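Local coordinates for protein putative fructosamine-3-kinase (Thermobifida fusca YX, PDB 3F7W) that probably acts as a small-molecule kinase of the fructosamine kinase family, with a fold related to that of protein kinases, though its substrate is not established, at residues P97-E103 with P232-V237; I191-L195 with V209-A213. All coordinates share one frame; numbering follows the deposited sequence.

Contact 1: P97-E103 with P232-V237; sequences PTPEAAE and PYLDRV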
ATOM      1  N   PRO A  97     -19.743  -2.140   3.514  1.00 31.42           N
ATOM      2  CA  PRO A  97     -19.385  -0.800   3.979  1.00 29.58           C
ATOM      3  C   PRO A  97     -20.584  -0.089   4.557  1.00 29.63           C
ATOM      4  O   PRO A  97     -21.699  -0.271   4.071  1.00 29.14           O
ATOM      5  CB  PRO A  97     -18.904  -0.072   2.705  1.00 30.60           C
ATOM      6  CG  PRO A  97     -18.793  -1.101   1.635  1.00 34.92           C
ATOM      7  CD  PRO A  97     -19.597  -2.300   2.051  1.00 32.32           C
ATOM      8  N   THR A  98     -20.355   0.694   5.598  1.00 29.52           N
ATOM      9  CA  THR A  98     -21.378   1.519   6.225  1.00 28.72           C
ATOM     10  C   THR A  98     -20.791   2.889   6.521  1.00 30.56           C
ATOM     11  O   THR A  98     -19.583   3.017   6.726  1.00 26.35           O
ATOM     12  CB  THR A  98     -21.883   0.903   7.536  1.00 29.72           C
ATOM     13  OG1 THR A  98     -20.782   0.697   8.433  1.00 29.61           O
ATOM     14  CG2 THR A  98     -22.609  -0.440   7.291  1.00 28.16           C
ATOM     15  N   PRO A  99     -21.638   3.926   6.572  1.00 29.31           N
ATOM     16  CA  PRO A  99     -21.136   5.262   6.912  1.00 29.98           C
ATOM     17  C   PRO A  99     -20.530   5.341   8.334  1.00 28.97           C
ATOM     18  O   PRO A  99     -19.566   6.047   8.543  1.00 31.14           O
ATOM     19  CB  PRO A  99     -22.385   6.163   6.761  1.00 31.81           C
ATOM     20  CG  PRO A  99     -23.552   5.244   6.821  1.00 33.31           C
ATOM     21  CD  PRO A  99     -23.099   3.915   6.324  1.00 31.72           C
ATOM     22  N   GLU A 100     -21.051   4.555   9.271  1.00 29.16           N
ATOM     23  CA  GLU A 100     -20.512   4.496  10.629  1.00 30.16           C
ATOM     24  C   GLU A 100     -19.080   3.953  10.658  1.00 29.30           C
ATOM     25  O   GLU A 100     -18.206   4.480  11.357  1.00 29.90           O
ATOM     26  CB  GLU A 100     -21.397   3.601  11.496  1.00 32.17           C
ATOM     27  CG  GLU A 100     -22.833   4.115  11.725  1.00 38.67           C
ATOM     28  CD  GLU A 100     -23.819   3.948  10.544  1.00 44.67           C
ATOM     29  OE1 GLU A 100     -23.687   3.045   9.676  1.00 36.45           O
ATOM     30  OE2 GLU A 100     -24.776   4.754  10.516  1.00 55.83           O
ATOM     31  N   ALA A 101     -18.860   2.886   9.907  1.00 27.61           N
ATOM     32  CA  ALA A 101     -17.531   2.283   9.786  1.00 28.41           C
ATOM     33  C   ALA A 101     -16.585   3.254   9.078  1.00 28.19           C
ATOM     34  O   ALA A 101     -15.406   3.316   9.388  1.00 27.10           O
ATOM     35  CB  ALA A 101     -17.633   0.968   8.998  1.00 25.00           C
ATOM     36  N   ALA A 102     -17.113   3.993   8.107  1.00 25.83           N
ATOM     37  CA  ALA A 102     -16.313   4.936   7.337  1.00 25.73           C
ATOM     38  C   ALA A 102     -15.752   6.045   8.220  1.00 26.35           C
ATOM     39  O   ALA A 102     -14.559   6.387   8.120  1.00 26.97           O
ATOM     40  CB  ALA A 102     -17.110   5.537   6.175  1.00 23.79           C
ATOM     41  N   GLU A 103     -16.598   6.615   9.065  1.00 27.13           N
ATOM     42  CA  GLU A 103     -16.128   7.630  10.011  1.00 30.36           C
ATOM     43  C   GLU A 103     -15.056   7.067  10.938  1.00 29.18           C
ATOM     44  O   GLU A 103     -14.017   7.700  11.192  1.00 28.03           O
ATOM     45  CB  GLU A 103     -17.292   8.162  10.835  1.00 32.17           C
ATOM     46  CG  GLU A 103     -18.364   8.832  10.009  1.00 40.17           C
ATOM     47  CD  GLU A 103     -19.550   9.250  10.866  1.00 41.59           C
ATOM     48  OE1 GLU A 103     -19.331   9.499  12.077  1.00 54.33           O
ATOM     49  OE2 GLU A 103     -20.684   9.319  10.327  1.00 58.93           O
ATOM     50  N   PRO A 232     -16.000   3.218  -1.072  1.00 26.32           N
ATOM     51  CA  PRO A 232     -17.303   3.491  -0.463  1.00 28.03           C
ATOM     52  C   PRO A 232     -17.164   4.539   0.611  1.00 26.21           C
ATOM     53  O   PRO A 232     -16.216   4.478   1.403  1.00 24.84           O
ATOM     54  CB  PRO A 232     -17.702   2.134   0.116  1.00 31.28           C
ATOM     55  CG  PRO A 232     -16.966   1.124  -0.787  1.00 30.19           C
ATOM     56  CD  PRO A 232     -15.641   1.788  -1.014  1.00 28.56           C
ATOM     57  N   TYR A 233     -18.087   5.509   0.635  1.00 26.43           N
ATOM     58  CA  TYR A 233     -18.109   6.541   1.679  1.00 28.60           C
ATOM     59  C   TYR A 233     -16.786   7.323   1.798  1.00 28.34           C
ATOM     60  O   TYR A 233     -16.406   7.733   2.889  1.00 28.29           O
ATOM     61  CB  TYR A 233     -18.517   5.928   3.045  1.00 29.23           C
ATOM     62  CG  TYR A 233     -19.857   5.245   2.977  1.00 25.37           C
ATOM     63  CD1 TYR A 233     -21.038   5.988   2.784  1.00 32.34           C
ATOM     64  CD2 TYR A 233     -19.963   3.857   3.030  1.00 27.03           C
ATOM     65  CE1 TYR A 233     -22.255   5.363   2.687  1.00 33.82           C
ATOM     66  CE2 TYR A 233     -21.176   3.226   2.921  1.00 33.85           C
ATOM     67  CZ  TYR A 233     -22.325   3.975   2.739  1.00 33.13           C
ATOM     68  OH  TYR A 233     -23.548   3.345   2.647  1.00 33.05           O
ATOM     69  N   LEU A 234     -16.107   7.526   0.666  1.00 28.33           N
ATOM     70  CA  LEU A 234     -14.839   8.257   0.647  1.00 28.78           C
ATOM     71  C   LEU A 234     -14.900   9.576   1.385  1.00 29.01           C
ATOM     72  O   LEU A 234     -14.038   9.842   2.207  1.00 29.31           O
ATOM     73  CB  LEU A 234     -14.371   8.527  -0.777  1.00 30.97           C
ATOM     74  CG  LEU A 234     -13.036   9.262  -0.900  1.00 31.80           C
ATOM     75  CD1 LEU A 234     -11.866   8.493  -0.227  1.00 27.32           C
ATOM     76  CD2 LEU A 234     -12.735   9.525  -2.369  1.00 33.24           C
ATOM     77  N   ASP A 235     -15.912  10.406   1.114  1.00 28.14           N
ATOM     78  CA  ASP A 235     -15.974  11.712   1.762  1.00 28.20           C
ATOM     79  C   ASP A 235     -16.141  11.618   3.279  1.00 28.17           C
ATOM     80  O   ASP A 235     -15.572  12.429   4.012  1.00 26.63           O
ATOM     81  CB  ASP A 235     -17.094  12.564   1.165  1.00 31.30           C
ATOM     82  CG  ASP A 235     -16.770  13.056  -0.225  1.00 35.16           C
ATOM     83  OD1 ASP A 235     -15.578  13.180  -0.534  1.00 38.79           O
ATOM     84  OD2 ASP A 235     -17.715  13.332  -0.992  1.00 42.28           O
ATOM     85  N   ARG A 236     -16.906  10.638   3.758  1.00 27.97           N
ATOM     86  CA  ARG A 236     -17.015  10.426   5.206  1.00 27.99           C
ATOM     87  C   ARG A 236     -15.692  10.013   5.837  1.00 27.19           C
ATOM     88  O   ARG A 236     -15.382  10.444   6.945  1.00 26.43           O
ATOM     89  CB  ARG A 236     -18.051   9.385   5.558  1.00 28.99           C
ATOM     90  CG  ARG A 236     -19.471   9.895   5.477  1.00 35.08           C
ATOM     91  CD  ARG A 236     -20.440   8.881   6.054  1.00 43.67           C
ATOM     92  NE  ARG A 236     -21.802   9.411   6.198  1.00 47.38           N
ATOM     93  CZ  ARG A 236     -22.675   9.550   5.202  1.00 48.31           C
ATOM     94  NH1 ARG A 236     -22.350   9.234   3.950  1.00 49.89           N
ATOM     95  NH2 ARG A 236     -23.891  10.020   5.459  1.00 53.15           N
ATOM     96  N   VAL A 237     -14.922   9.180   5.140  1.00 27.20           N
ATOM     97  CA  VAL A 237     -13.602   8.771   5.634  1.00 27.67           C
ATOM     98  C   VAL A 237     -12.718  10.001   5.706  1.00 28.02           C
ATOM     99  O   VAL A 237     -12.109  10.239   6.725  1.00 25.64           O
ATOM    100  CB  VAL A 237     -12.932   7.693   4.755  1.00 28.01           C
ATOM    101  CG1 VAL A 237     -11.450   7.412   5.215  1.00 24.75           C
ATOM    102  CG2 VAL A 237     -13.809   6.391   4.730  1.00 25.82           C
TER

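Contact 2: I191-L195 with V209-A213; sequences IHGDL and VIDPA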
ATOM      1  N   ILE A 191       2.786   5.422   6.133  1.00 26.25           N
ATOM      2  CA  ILE A 191       1.758   5.160   5.126  1.00 26.66           C
ATOM      3  C   ILE A 191       1.698   3.714   4.699  1.00 26.29           C
ATOM      4  O   ILE A 191       2.721   2.991   4.690  1.00 26.01           O
ATOM      5  CB  ILE A 191       1.866   6.114   3.873  1.00 25.30           C
ATOM      6  CG1 ILE A 191       3.050   5.791   2.951  1.00 25.51           C
ATOM      7  CG2 ILE A 191       1.851   7.587   4.356  1.00 23.78           C
ATOM      8  CD1 ILE A 191       2.950   6.481   1.521  1.00 27.99           C
ATOM      9  N   HIS A 192       0.489   3.308   4.320  1.00 25.10           N
ATOM     10  CA  HIS A 192       0.216   1.976   3.805  1.00 26.69           C
ATOM     11  C   HIS A 192       0.967   1.720   2.458  1.00 25.89           C
ATOM     12  O   HIS A 192       1.564   0.661   2.258  1.00 23.89           O
ATOM     13  CB  HIS A 192      -1.300   1.802   3.669  1.00 26.44           C
ATOM     14  CG  HIS A 192      -1.714   0.490   3.096  1.00 25.89           C
ATOM     15  ND1 HIS A 192      -1.699   0.244   1.740  1.00 25.34           N
ATOM     16  CD2 HIS A 192      -2.184  -0.637   3.683  1.00 26.51           C
ATOM     17  CE1 HIS A 192      -2.122  -0.991   1.520  1.00 29.97           C
ATOM     18  NE2 HIS A 192      -2.422  -1.547   2.684  1.00 24.48           N
ATOM     19  N   GLY A 193       0.894   2.676   1.544  1.00 25.53           N
ATOM     20  CA  GLY A 193       1.641   2.651   0.288  1.00 26.43           C
ATOM     21  C   GLY A 193       0.939   2.048  -0.917  1.00 27.10           C
ATOM     22  O   GLY A 193       1.424   2.192  -2.032  1.00 27.96           O
ATOM     23  N   ASP A 194      -0.172   1.353  -0.699  1.00 26.93           N
ATOM     24  CA  ASP A 194      -1.000   0.793  -1.770  1.00 27.52           C
ATOM     25  C   ASP A 194      -2.477   0.754  -1.367  1.00 24.49           C
ATOM     26  O   ASP A 194      -3.176  -0.285  -1.497  1.00 25.46           O
ATOM     27  CB  ASP A 194      -0.499  -0.601  -2.148  1.00 29.66           C
ATOM     28  CG  ASP A 194      -1.028  -1.083  -3.494  1.00 36.50           C
ATOM     29  OD1 ASP A 194      -1.351  -0.255  -4.382  1.00 31.59           O
ATOM     30  OD2 ASP A 194      -1.107  -2.316  -3.656  1.00 31.95           O
ATOM     31  N   LEU A 195      -2.977   1.898  -0.880  1.00 24.51           N
ATOM     32  CA  LEU A 195      -4.274   1.941  -0.247  1.00 25.03           C
ATOM     33  C   LEU A 195      -5.382   2.273  -1.231  1.00 24.28           C
ATOM     34  O   LEU A 195      -5.968   3.359  -1.203  1.00 25.71           O
ATOM     35  CB  LEU A 195      -4.269   2.931   0.933  1.00 23.38           C
ATOM     36  CG  LEU A 195      -5.417   2.787   1.935  1.00 24.24           C
ATOM     37  CD1 LEU A 195      -5.303   1.435   2.656  1.00 25.18           C
ATOM     38  CD2 LEU A 195      -5.465   4.018   2.921  1.00 25.29           C
ATOM     39  N   VAL A 209      -6.807  -2.827   6.744  1.00 26.63           N
ATOM     40  CA  VAL A 209      -5.999  -2.542   5.552  1.00 27.15           C
ATOM     41  C   VAL A 209      -5.042  -3.697   5.342  1.00 27.70           C
ATOM     42  O   VAL A 209      -4.398  -4.162   6.286  1.00 27.55           O
ATOM     43  CB  VAL A 209      -5.256  -1.169   5.640  1.00 27.17           C
ATOM     44  CG1 VAL A 209      -6.266  -0.037   5.849  1.00 27.61           C
ATOM     45  CG2 VAL A 209      -4.190  -1.147   6.752  1.00 26.99           C
ATOM     46  N   ILE A 210      -4.967  -4.174   4.105  1.00 27.13           N
ATOM     47  CA  ILE A 210      -4.171  -5.376   3.791  1.00 25.43           C
ATOM     48  C   ILE A 210      -3.182  -5.082   2.670  1.00 24.86           C
ATOM     49  O   ILE A 210      -3.259  -4.025   1.998  1.00 25.64           O
ATOM     50  CB  ILE A 210      -5.066  -6.582   3.434  1.00 29.25           C
ATOM     51  CG1 ILE A 210      -5.952  -6.263   2.225  1.00 27.56           C
ATOM     52  CG2 ILE A 210      -5.881  -7.069   4.648  1.00 28.71           C
ATOM     53  CD1 ILE A 210      -6.558  -7.500   1.517  1.00 28.50           C
ATOM     54  N   ASP A 211      -2.225  -5.993   2.485  1.00 26.07           N
ATOM     55  CA  ASP A 211      -1.288  -5.915   1.396  1.00 25.62           C
ATOM     56  C   ASP A 211      -0.497  -4.579   1.341  1.00 24.14           C
ATOM     57  O   ASP A 211      -0.374  -3.959   0.291  1.00 24.43           O
ATOM     58  CB  ASP A 211      -2.014  -6.197   0.082  1.00 24.88           C
ATOM     59  CG  ASP A 211      -2.694  -7.568   0.060  1.00 31.54           C
ATOM     60  OD1 ASP A 211      -2.266  -8.507   0.786  1.00 30.31           O
ATOM     61  OD2 ASP A 211      -3.664  -7.675  -0.694  1.00 31.53           O
ATOM     62  N   PRO A 212       0.101  -4.165   2.460  1.00 24.19           N
ATOM     63  CA  PRO A 212       0.803  -2.890   2.462  1.00 26.46           C
ATOM     64  C   PRO A 212       2.115  -2.904   1.693  1.00 27.13           C
ATOM     65  O   PRO A 212       2.764  -3.957   1.538  1.00 27.04           O
ATOM     66  CB  PRO A 212       1.139  -2.677   3.954  1.00 28.14           C
ATOM     67  CG  PRO A 212       1.346  -4.047   4.465  1.00 25.75           C
ATOM     68  CD  PRO A 212       0.216  -4.832   3.775  1.00 27.80           C
ATOM     69  N   ALA A 213       2.513  -1.720   1.218  1.00 25.14           N
ATOM     70  CA  ALA A 213       3.862  -1.458   0.707  1.00 25.35           C
ATOM     71  C   ALA A 213       4.385  -0.309   1.610  1.00 26.34           C
ATOM     72  O   ALA A 213       4.604   0.833   1.193  1.00 26.13           O
ATOM     73  CB  ALA A 213       3.829  -1.068  -0.786  1.00 26.01           C
TER
HETATM   74  O   HOH W   1       0.100  -4.247  -2.246  1.00 26.73           O

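Contact 1: P97-E103 with P232-V237
Pro99 covers one face of the Tyr233 ring and also one face of the Arg236 guanidinium. The contact joins the starts of helices 99-114 and 234-244 in the protein-kinase-like fold. Pro99 N sits 3.7 Å above the plane of the Tyr233 ring, over the centre. Its CD makes a CH-pi contact with the same face. At the ring edge, Pro97 O comes within 3.7 Å of Tyr233 CE2. Over the guanidinium the proline offers CB, with Pro99 CB 3.3 Å from Arg236 NE and offset toward the rim. Glu103 OE2 lies near the guanidinium plane at its edge, but 4.3 Å from Arg236 NE, too far for a salt bridge.

Thr98 and Tyr233 are at the N-cap positions, and Thr98 OG1 accepts from Ala101 N. Tyr233 CG stands anti to the carbonyl carbon (chi1 -57°), which lays the ring alongside Pro99, the two side chains pointing the same way. With a serine here the ring is gone, and Pro99 would probably be left without its aromatic partner, with a gap between the helix starts. Beside the tyrosine, Pro97 and Pro232 meet through their CB atoms. Deeper in, Ala102 CB touches Tyr233 CB and Val237 CG2, and Val237 CA makes a CA-H...O contact with Ala102 O at 3.6 Å.

Contact 2: I191-L195 with V209-A213
His192 meets Pro212 and Val209 in the tight part of this contact. Pro212 CA covers one face of the buried His192 ring, offset toward the rim, in a CH-pi contact. Val209 packs against His192 CD2 with its CB and CG2. Leu195, of the same segment as the histidine, covers the opposite face, with Leu195 CD1 3.7 Å above the plane of the His192 ring and over its centre. The ring reaches this slot because CG is anti to the backbone N (chi1 178°). Val209 CG1 also meets Leu195 CD1 at 3.6 Å.

Both ring nitrogens are bonded. His192 NE2 donates to Ile210 O at 2.7 Å. The oxygen lies in the ring plane, but the donor stands well above the carbonyl plane. His192 ND1 accepts from Asp194 N at 3.1 Å. Together the two bonds fix the rotation of the ring. The backbones meet where Ala213 N donates to His192 O at 2.8 Å. Gly193 CA lies close to Ala213 O, and a CB at Gly193 would clash with that oxygen.

The side next to Asp194 is looser. Its carboxylate reaches the other segment through water 1, which donates to Asp194 OD2 and Asp211 O. Asp211 turns its own carboxylate to Lys45 in a salt bridge. Asp222, on helix 219-229, accepts from the backbone N of both His192 and Gly193.

The sequence His-Gly-Asp followed by Ile-Asp-Pro matches the catalytic loop and the metal-binding loop of kinase-like phosphotransferases. By that likeness, Asp194 is probably the catalytic aspartate and Asp211 a probable metal ligand, and the buried histidine joins what are probably the two loops of the active site.

After helix 3-13 the chain builds the five-stranded antiparallel sheet, with helix 57-68 inserted, then enters helix 99-114 through the first segment of contact 1. Much later it reaches 191-195, makes the hairpin 200-203/206-209, and returns at 209-213. Contact 2 closes this short loop of 13 residues near the centre of the chain. Helix 219-229 follows, and 232-237 then closes the much longer loop of contact 1, inside which contact 2 is nested. The contacts do not touch; their centres are about 18 Å apart. Trp202, in the hairpin within the loop of contact 2, packs on Pro97 and Pro232. Leu109 touches both Val237 and Leu195, and Leu226 both Leu234 and Leu195.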